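Local coordinates for beta-ketoacyl-[acyl-carrier-protein] synthase III (Pseudomonas aeruginosa, PDB 2X3E) that probably catalyses the first condensation step of fatty acid synthesis, joining acetyl-CoA and malonyl-ACP to give 3-oxobutanoyl-ACP, at residues A[153-157]-A[210-214]; A[156-162]-A[278-284]; A[174-180]-A[319-325]. The protein carries 1 engineered substitution. All coordinates share one frame; numbering follows the deposited sequence.

How the contacts relate
Contacts 1 and 2 start from the same run of chain, share L156 and F157, and have centres about 12 Å apart: helix 151-156 leads through these residues into strand 160-169. Contact 1 sits beside the predicted active site, whereas contact 2 contains one of its residues, N280. Contact 3 pairs strands away from that site, its centre about 23 Å from that of contact 2 and about 32 Å from that of contact 1, across the centre of the chain from contact 1. Strand 177-184 follows strand 160-169 but belongs to the four-stranded sheet. Along the chain, the segments of contact 3 alternate with those of the other two.

Contact 1 of 3, residues A[153-157]-A[210-214]; sequences TRALF and YFRMD
Next to the predicted active site, the end of helix 151-156 and the F157 that follows it meet F211 and M213 at the short strand 212-213. The two phenylalanines meet obliquely, ring planes 77° apart, with CE2 of F157 only 3.5 Å from CE1 of F211. M213 adds a Met-aromatic contact, its SD lying at the edge of the F157 ring, 5.1 Å from the ring centroid. A chi1 of 65°, which sets M213 CG between its backbone N and carbonyl carbon, and an extended chi2 carry SD to the ring; it also comes 4.4 Å from L156 CD2. The methyl of T153 turns to the edge of the F211 ring, with CG2 4.0 Å from CD1. No direct hydrogen bond joins the segments; instead one water donates to both T153 OG1 and F211 O, at 2.8 Å each, while that hydroxyl is also hydrogen-bonded to D150 OD1. Around this cluster, F142 meets both phenylalanines, edge-to-face in the case of F211, L156 touches T40 of helix 33-40, and strand 192-195 pairs with strand 212-213 and packs against F211 and M213 through L192.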
loop_
_atom_site.group_PDB
_atom_site.type_symbol
_atom_site.label_atom_id
_atom_site.label_comp_id
_atom_site.label_asym_id
_atom_site.label_seq_id
_atom_site.Cartn_x
_atom_site.Cartn_y
_atom_site.Cartn_z
ATOM N N THR A 153 9.911 -23.545 5.253
ATOM C CA THR A 153 9.925 -22.099 5.020
ATOM C C THR A 153 11.273 -21.471 5.370
ATOM O O THR A 153 11.742 -20.580 4.666
ATOM C CB THR A 153 8.801 -21.347 5.778
ATOM O OG1 THR A 153 8.863 -21.652 7.176
ATOM C CG2 THR A 153 7.433 -21.722 5.223
ATOM N N ARG A 154 11.896 -21.928 6.452
ATOM C CA ARG A 154 13.212 -21.413 6.834
ATOM C C ARG A 154 14.304 -21.769 5.817
ATOM O O ARG A 154 15.264 -21.019 5.651
ATOM C CB ARG A 154 13.594 -21.882 8.236
ATOM C CG ARG A 154 12.717 -21.255 9.313
ATOM C CD ARG A 154 13.272 -21.492 10.688
ATOM N NE ARG A 154 14.569 -20.840 10.847
ATOM C CZ ARG A 154 15.466 -21.153 11.779
ATOM N NH1 ARG A 154 15.226 -22.117 12.661
ATOM N NH2 ARG A 154 16.618 -20.498 11.820
ATOM N N ALA A 155 14.141 -22.900 5.130
ATOM C CA ALA A 155 15.060 -23.282 4.053
ATOM C C ALA A 155 14.923 -22.380 2.818
ATOM O O ALA A 155 15.885 -22.203 2.073
ATOM C CB ALA A 155 14.846 -24.744 3.666
ATOM N N LEU A 156 13.741 -21.802 2.614
ATOM C CA LEU A 156 13.432 -21.072 1.384
ATOM C C LEU A 156 13.626 -19.557 1.509
ATOM O O LEU A 156 14.212 -18.924 0.624
ATOM C CB LEU A 156 11.984 -21.368 0.964
ATOM C CG LEU A 156 11.423 -20.696 -0.294
ATOM C CD1 LEU A 156 12.259 -21.057 -1.509
ATOM C CD2 LEU A 156 9.964 -21.110 -0.498
ATOM N N PHE A 157 13.133 -18.980 2.602
ATOM C CA PHE A 157 12.984 -17.529 2.696
ATOM C C PHE A 157 14.195 -16.798 3.274
ATOM O O PHE A 157 14.810 -17.237 4.240
ATOM C CB PHE A 157 11.715 -17.154 3.482
ATOM C CG PHE A 157 10.450 -17.407 2.720
ATOM C CD1 PHE A 157 10.041 -16.531 1.729
ATOM C CD2 PHE A 157 9.680 -18.532 2.974
ATOM C CE1 PHE A 157 8.886 -16.767 1.001
ATOM C CE2 PHE A 157 8.527 -18.772 2.256
ATOM C CZ PHE A 157 8.125 -17.885 1.269
ATOM N N TYR A 210 2.701 -16.809 12.479
ATOM C CA TYR A 210 3.759 -17.240 11.573
ATOM C C TYR A 210 3.262 -17.397 10.144
ATOM O O TYR A 210 2.098 -17.738 9.906
ATOM C CB TYR A 210 4.355 -18.579 12.024
ATOM C CG TYR A 210 5.005 -18.578 13.395
ATOM C CD1 TYR A 210 4.750 -19.600 14.303
ATOM C CD2 TYR A 210 5.883 -17.564 13.779
ATOM C CE1 TYR A 210 5.345 -19.617 15.563
ATOM C CE2 TYR A 210 6.485 -17.571 15.037
ATOM C CZ TYR A 210 6.208 -18.603 15.923
ATOM O OH TYR A 210 6.796 -18.624 17.169
ATOM N N PHE A 211 4.166 -17.181 9.194
ATOM C CA PHE A 211 3.861 -17.402 7.788
ATOM C C PHE A 211 3.629 -18.891 7.540
ATOM O O PHE A 211 4.384 -19.736 8.036
ATOM C CB PHE A 211 5.001 -16.912 6.900
ATOM C CG PHE A 211 4.804 -17.224 5.438
ATOM C CD1 PHE A 211 5.494 -18.266 4.837
ATOM C CD2 PHE A 211 3.911 -16.485 4.671
ATOM C CE1 PHE A 211 5.310 -18.558 3.495
ATOM C CE2 PHE A 211 3.722 -16.769 3.334
ATOM C CZ PHE A 211 4.417 -17.812 2.744
ATOM N N ARG A 212 2.574 -19.202 6.791
ATOM C CA ARG A 212 2.325 -20.564 6.338
ATOM C C ARG A 212 2.040 -20.586 4.846
ATOM O O ARG A 212 1.492 -19.626 4.288
ATOM C CB ARG A 212 1.176 -21.216 7.117
ATOM C CG ARG A 212 -0.194 -20.575 6.951
ATOM C CD ARG A 212 -1.285 -21.540 7.418
ATOM N NE ARG A 212 -2.563 -20.874 7.673
ATOM C CZ ARG A 212 -3.435 -20.494 6.740
ATOM N NH1 ARG A 212 -3.196 -20.691 5.446
ATOM N NH2 ARG A 212 -4.571 -19.904 7.110
ATOM N N MET A 213 2.427 -21.683 4.201
ATOM C CA MET A 213 2.133 -21.876 2.792
ATOM C C MET A 213 1.844 -23.333 2.471
ATOM O O MET A 213 2.452 -24.242 3.042
ATOM C CB MET A 213 3.288 -21.376 1.922
ATOM C CG MET A 213 4.594 -22.138 2.080
ATOM S SD MET A 213 5.924 -21.420 1.092
ATOM C CE MET A 213 5.160 -21.334 -0.526
ATOM N N ASP A 214 0.905 -23.527 1.548
ATOM C CA ASP A 214 0.613 -24.824 0.961
ATOM C C ASP A 214 1.571 -25.020 -0.216
ATOM O O ASP A 214 1.254 -24.668 -1.350
ATOM C CB ASP A 214 -0.854 -24.856 0.503
ATOM C CG ASP A 214 -1.318 -26.238 0.084
ATOM O OD1 ASP A 214 -0.508 -27.027 -0.451
ATOM O OD2 ASP A 214 -2.515 -26.528 0.278
HETATM O O HOH W 1 6.997 -20.241 8.739
#

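Contact 2 of 3, residues A[156-162]-A[278-284]; sequences LFGDGAG and VGNTVAA
L156 O accepts from N280 N at 2.8 Å, and N280 O in turn accepts from G158 N at 2.9 Å, so that F157 and N280 are joined as a single isolated beta bridge. Both bonds are nearly straight at the hydrogen, although G158 N stands above the carbonyl plane of N280 and not on a lone pair. The same N280 O receives a CA-H...O contact from F157 CA, 3.3 Å away. With CG anti to the backbone N (chi1 178°), the N280 amide runs alongside the F157 ring, its CG 3.4 Å from F157 CE1 and the two planes 41° apart. Its two ends are both engaged: OD1 takes V282 N at 2.9 Å, an Asx turn, and ND2 donates to A252 O. In this loop of the thiolase-like fold, N280, a predicted active-site residue, lies against H250, another, while V282 packs near A112, an engineered residue at a predicted active-site position. Further along, the carbonyl of G158 is approached by T281 CA in another CA-H...O contact, 3.4 Å from G158 O. A water donates to D159 O at 3.0 Å and to V278 O at 2.6 Å, bridging the two carbonyls. D159 CB points away from 278-284, and its OD2 is hydrogen-bonded to S143 OG and A48 N. Beyond it, the methyls of T281 and A284 lie against the backbone of G158 and G160, and A284 N closes back on T281 O.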
loop_
_atom_site.group_PDB
_atom_site.type_symbol
_atom_site.label_atom_id
_atom_site.label_comp_id
_atom_site.label_asym_id
_atom_site.label_seq_id
_atom_site.Cartn_x
_atom_site.Cartn_y
_atom_site.Cartn_z
ATOM N N LEU A 156 13.741 -21.802 2.614
ATOM C CA LEU A 156 13.432 -21.072 1.384
ATOM C C LEU A 156 13.626 -19.557 1.509
ATOM O O LEU A 156 14.212 -18.924 0.624
ATOM C CB LEU A 156 11.984 -21.368 0.964
ATOM C CG LEU A 156 11.423 -20.696 -0.294
ATOM C CD1 LEU A 156 12.259 -21.057 -1.509
ATOM C CD2 LEU A 156 9.964 -21.110 -0.498
ATOM N N PHE A 157 13.133 -18.980 2.602
ATOM C CA PHE A 157 12.984 -17.529 2.696
ATOM C C PHE A 157 14.195 -16.798 3.274
ATOM O O PHE A 157 14.810 -17.237 4.240
ATOM C CB PHE A 157 11.715 -17.154 3.482
ATOM C CG PHE A 157 10.450 -17.407 2.720
ATOM C CD1 PHE A 157 10.041 -16.531 1.729
ATOM C CD2 PHE A 157 9.680 -18.532 2.974
ATOM C CE1 PHE A 157 8.886 -16.767 1.001
ATOM C CE2 PHE A 157 8.527 -18.772 2.256
ATOM C CZ PHE A 157 8.125 -17.885 1.269
ATOM N N GLY A 158 14.508 -15.664 2.660
ATOM C CA GLY A 158 15.556 -14.765 3.144
ATOM C C GLY A 158 15.061 -13.335 3.157
ATOM O O GLY A 158 13.929 -13.063 2.744
ATOM N N ASP A 159 15.920 -12.427 3.614
ATOM C CA ASP A 159 15.589 -11.013 3.781
ATOM C C ASP A 159 16.421 -10.140 2.849
ATOM O O ASP A 159 17.520 -10.513 2.433
ATOM C CB ASP A 159 15.867 -10.567 5.223
ATOM C CG ASP A 159 15.094 -11.367 6.254
ATOM O OD1 ASP A 159 14.041 -11.946 5.912
ATOM O OD2 ASP A 159 15.536 -11.400 7.426
ATOM N N GLY A 160 15.912 -8.951 2.550
ATOM C CA GLY A 160 16.651 -8.018 1.714
ATOM C C GLY A 160 15.804 -6.895 1.181
ATOM O O GLY A 160 14.588 -6.855 1.403
ATOM N N ALA A 161 16.468 -5.982 0.474
ATOM C CA ALA A 161 15.823 -4.843 -0.157
ATOM C C ALA A 161 16.484 -4.561 -1.501
ATOM O O ALA A 161 17.707 -4.633 -1.626
ATOM C CB ALA A 161 15.910 -3.611 0.744
ATOM N N GLY A 162 15.656 -4.251 -2.496
ATOM C CA GLY A 162 16.120 -3.768 -3.786
ATOM C C GLY A 162 15.306 -2.559 -4.197
ATOM O O GLY A 162 14.091 -2.514 -3.983
ATOM N N VAL A 278 20.639 -15.891 -2.111
ATOM C CA VAL A 278 19.829 -15.012 -1.262
ATOM C C VAL A 278 18.495 -15.606 -0.815
ATOM O O VAL A 278 17.832 -15.033 0.041
ATOM C CB VAL A 278 19.570 -13.641 -1.952
ATOM C CG1 VAL A 278 20.889 -12.978 -2.321
ATOM C CG2 VAL A 278 18.680 -13.785 -3.188
ATOM N N GLY A 279 18.105 -16.745 -1.378
ATOM C CA GLY A 279 16.803 -17.329 -1.085
ATOM C C GLY A 279 15.665 -16.505 -1.661
ATOM O O GLY A 279 15.871 -15.679 -2.551
ATOM N N ASN A 280 14.466 -16.749 -1.144
ATOM C CA ASN A 280 13.246 -16.082 -1.585
ATOM C C ASN A 280 13.020 -14.881 -0.679
ATOM O O ASN A 280 12.714 -15.044 0.499
ATOM C CB ASN A 280 12.072 -17.067 -1.503
ATOM C CG ASN A 280 10.736 -16.450 -1.893
ATOM O OD1 ASN A 280 10.547 -15.241 -1.816
ATOM N ND2 ASN A 280 9.790 -17.298 -2.289
ATOM N N THR A 281 13.199 -13.682 -1.230
ATOM C CA THR A 281 13.101 -12.439 -0.462
ATOM C C THR A 281 11.804 -11.663 -0.748
ATOM O O THR A 281 11.707 -10.470 -0.437
ATOM C CB THR A 281 14.322 -11.538 -0.735
ATOM O OG1 THR A 281 14.392 -11.225 -2.130
ATOM C CG2 THR A 281 15.615 -12.231 -0.310
ATOM N N VAL A 282 10.808 -12.347 -1.320
ATOM C CA VAL A 282 9.457 -11.781 -1.515
ATOM C C VAL A 282 9.511 -10.485 -2.342
ATOM O O VAL A 282 10.009 -10.525 -3.465
ATOM C CB VAL A 282 8.699 -11.638 -0.161
ATOM C CG1 VAL A 282 7.218 -11.345 -0.389
ATOM C CG2 VAL A 282 8.834 -12.907 0.654
ATOM N N ALA A 283 9.059 -9.342 -1.827
ATOM C CA ALA A 283 8.995 -8.128 -2.659
ATOM C C ALA A 283 10.377 -7.678 -3.173
ATOM O O ALA A 283 10.470 -7.050 -4.225
ATOM C CB ALA A 283 8.270 -6.976 -1.914
ATOM N N ALA A 284 11.439 -8.029 -2.450
ATOM C CA ALA A 284 12.813 -7.693 -2.855
ATOM C C ALA A 284 13.389 -8.569 -3.979
ATOM O O ALA A 284 14.446 -8.244 -4.534
ATOM C CB ALA A 284 13.740 -7.751 -1.641
HETATM O O HOH W 2 18.684 -13.140 1.594
#

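Contact 3 of 3, residues A[174-180]-A[319-325]; sequences EGALLAF and VALRWPK
L177 and L321 form the apolar heart of the contact on one face of the sheet, with L177 CD2 4.3 Å from L321 CD1. V319 lies on the same face but was modelled in two conformers, so its contacts are tentative: in the one described here, CG1 sits over a face of the F180 ring, 3.9 Å from its centroid, as in a CH-pi contact. F180 points the same way alongside it, touching L119 and A120 of helix 114-127 and L130 of the second subunit. On the other face, L178 and A320 meet through their CB atoms, and both touch W239. Strand 177-184 is an outer strand of the four-stranded sheet and runs antiparallel to strand 315-322, their short axes at 160°. L178 N donates to A320 O at 2.8 Å and A320 N to A179 O at 3.1 Å, so two residues face one, as in a classic beta bulge; A179 N, buried between them, has no partner in the model. Backbone hydrogen bonds of G175 with V8 and of L177 with A6 link this segment to strand 5-14 of the five-stranded sheet. Toward the start of the strand the pairing thins out: G175 N makes a weak bond to R322 O, and a water donates to A176 O while accepting from R322 N. The R322 guanidinium presents a face to E174 CA, and its NH1 comes 3.5 Å from E174 CG. At the rim, K325 bends at chi4 so that NZ reaches E174 OE1 from its syn side, a salt bridge of 3.0 Å, 27° out of the carboxylate plane. Two waters also bridge these residues, one between E174 OE1 and K325 N, the other between E174 OE2 and K325 NZ.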
loop_
_atom_site.group_PDB
_atom_site.type_symbol
_atom_site.label_atom_id
_atom_site.label_comp_id
_atom_site.label_asym_id
_atom_site.label_seq_id
_atom_site.Cartn_x
_atom_site.Cartn_y
_atom_site.Cartn_z
ATOM N N GLU A 174 15.017 3.820 -23.668
ATOM C CA GLU A 174 15.352 2.603 -22.941
ATOM C C GLU A 174 14.957 2.812 -21.491
ATOM O O GLU A 174 15.214 3.879 -20.928
ATOM C CB GLU A 174 16.851 2.313 -23.000
ATOM C CG GLU A 174 17.352 1.872 -24.354
ATOM C CD GLU A 174 18.863 1.697 -24.391
ATOM O OE1 GLU A 174 19.551 2.095 -23.424
ATOM O OE2 GLU A 174 19.365 1.162 -25.395
ATOM N N GLY A 175 14.320 1.807 -20.899
ATOM C CA GLY A 175 13.959 1.843 -19.482
ATOM C C GLY A 175 12.528 2.254 -19.213
ATOM O O GLY A 175 12.051 2.130 -18.087
ATOM N N ALA A 176 11.843 2.756 -20.237
ATOM C CA ALA A 176 10.429 3.082 -20.118
ATOM C C ALA A 176 9.621 1.809 -19.897
ATOM O O ALA A 176 9.840 0.795 -20.561
ATOM C CB ALA A 176 9.936 3.813 -21.354
ATOM N N LEU A 177 8.689 1.869 -18.958
ATOM C CA LEU A 177 7.815 0.736 -18.682
ATOM C C LEU A 177 6.791 0.672 -19.812
ATOM O O LEU A 177 6.016 1.604 -19.992
ATOM C CB LEU A 177 7.131 0.905 -17.323
ATOM C CG LEU A 177 8.039 1.154 -16.119
ATOM C CD1 LEU A 177 7.193 1.283 -14.859
ATOM C CD2 LEU A 177 9.091 0.068 -15.962
ATOM N N LEU A 178 6.796 -0.427 -20.569
ATOM C CA LEU A 178 6.076 -0.507 -21.852
ATOM C C LEU A 178 4.645 -1.056 -21.809
ATOM O O LEU A 178 3.765 -0.592 -22.555
ATOM C CB LEU A 178 6.885 -1.350 -22.841
ATOM C CG LEU A 178 8.233 -0.762 -23.257
ATOM C CD1 LEU A 178 8.953 -1.730 -24.182
ATOM C CD2 LEU A 178 8.041 0.601 -23.920
ATOM N N ALA A 179 4.429 -2.071 -20.986
ATOM C CA ALA A 179 3.133 -2.729 -20.885
ATOM C C ALA A 179 3.065 -3.455 -19.557
ATOM O O ALA A 179 4.084 -3.932 -19.076
ATOM C CB ALA A 179 2.949 -3.710 -22.026
ATOM N N PHE A 180 1.870 -3.521 -18.968
ATOM C CA PHE A 180 1.645 -4.238 -17.721
ATOM C C PHE A 180 0.595 -5.328 -17.881
ATOM O O PHE A 180 -0.307 -5.233 -18.722
ATOM C CB PHE A 180 1.151 -3.290 -16.626
ATOM C CG PHE A 180 2.215 -2.445 -16.010
ATOM C CD1 PHE A 180 2.863 -2.858 -14.859
ATOM C CD2 PHE A 180 2.540 -1.218 -16.553
ATOM C CE1 PHE A 180 3.832 -2.057 -14.268
ATOM C CE2 PHE A 180 3.513 -0.419 -15.971
ATOM C CZ PHE A 180 4.152 -0.842 -14.831
ATOM N N VAL A 319 5.643 -6.890 -16.241
ATOM C CA VAL A 319 5.945 -5.606 -16.877
ATOM C C VAL A 319 7.028 -5.823 -17.923
ATOM O O VAL A 319 8.006 -6.521 -17.650
ATOM C CB VAL A 319 6.496 -4.588 -15.864
ATOM C CG1 VAL A 319 6.539 -3.189 -16.484
ATOM C CG2 VAL A 319 5.671 -4.590 -14.589
ATOM N N ALA A 320 6.859 -5.232 -19.104
ATOM C CA ALA A 320 7.873 -5.284 -20.156
ATOM C C ALA A 320 8.603 -3.950 -20.214
ATOM O O ALA A 320 7.985 -2.901 -20.065
ATOM C CB ALA A 320 7.229 -5.574 -21.505
ATOM N N LEU A 321 9.912 -4.004 -20.437
ATOM C CA LEU A 321 10.720 -2.814 -20.682
ATOM C C LEU A 321 11.981 -3.212 -21.439
ATOM O O LEU A 321 12.349 -4.384 -21.460
ATOM C CB LEU A 321 11.097 -2.128 -19.361
ATOM C CG LEU A 321 12.109 -2.827 -18.437
ATOM C CD1 LEU A 321 12.631 -1.852 -17.370
ATOM C CD2 LEU A 321 11.508 -4.079 -17.777
ATOM N N ARG A 322 12.630 -2.245 -22.077
ATOM C CA ARG A 322 13.983 -2.460 -22.577
ATOM C C ARG A 322 14.935 -1.952 -21.509
ATOM O O ARG A 322 14.724 -0.876 -20.952
ATOM C CB ARG A 322 14.206 -1.753 -23.912
ATOM C CG ARG A 322 13.409 -2.381 -25.063
ATOM C CD ARG A 322 13.708 -1.714 -26.397
ATOM N NE ARG A 322 13.482 -0.269 -26.329
ATOM C CZ ARG A 322 14.386 0.675 -26.612
ATOM N NH1 ARG A 322 15.618 0.366 -27.027
ATOM N NH2 ARG A 322 14.045 1.952 -26.498
ATOM N N TRP A 323 15.958 -2.743 -21.194
ATOM C CA TRP A 323 16.829 -2.435 -20.058
ATOM C C TRP A 323 17.728 -1.252 -20.410
ATOM O O TRP A 323 18.364 -1.259 -21.470
ATOM C CB TRP A 323 17.672 -3.656 -19.661
ATOM C CG TRP A 323 18.526 -3.411 -18.444
ATOM C CD1 TRP A 323 19.880 -3.295 -18.403
ATOM C CD2 TRP A 323 18.064 -3.218 -17.106
ATOM N NE1 TRP A 323 20.297 -3.055 -17.117
ATOM C CE2 TRP A 323 19.198 -3.002 -16.299
ATOM C CE3 TRP A 323 16.801 -3.207 -16.511
ATOM C CZ2 TRP A 323 19.108 -2.779 -14.924
ATOM C CZ3 TRP A 323 16.712 -2.986 -15.138
ATOM C CH2 TRP A 323 17.862 -2.773 -14.364
ATOM N N PRO A 324 17.768 -0.226 -19.538
ATOM C CA PRO A 324 18.569 0.955 -19.811
ATOM C C PRO A 324 20.004 0.800 -19.334
ATOM O O PRO A 324 20.341 -0.186 -18.672
ATOM C CB PRO A 324 17.859 2.036 -18.996
ATOM C CG PRO A 324 17.361 1.312 -17.801
ATOM C CD PRO A 324 17.050 -0.098 -18.254
ATOM N N LYS A 325 20.834 1.779 -19.664
ATOM C CA LYS A 325 22.217 1.806 -19.198
ATOM C C LYS A 325 22.246 2.280 -17.748
ATOM O O LYS A 325 22.042 3.466 -17.474
ATOM C CB LYS A 325 23.056 2.732 -20.078
ATOM C CG LYS A 325 23.079 2.326 -21.553
ATOM C CD LYS A 325 23.728 3.389 -22.424
ATOM C CE LYS A 325 23.670 3.010 -23.899
ATOM N NZ LYS A 325 22.264 2.890 -24.400
HETATM O O HOH W 3 19.820 4.039 -21.133
HETATM O O HOH W 4 21.614 0.599 -26.358
HETATM O O HOH W 5 11.741 0.491 -22.361
#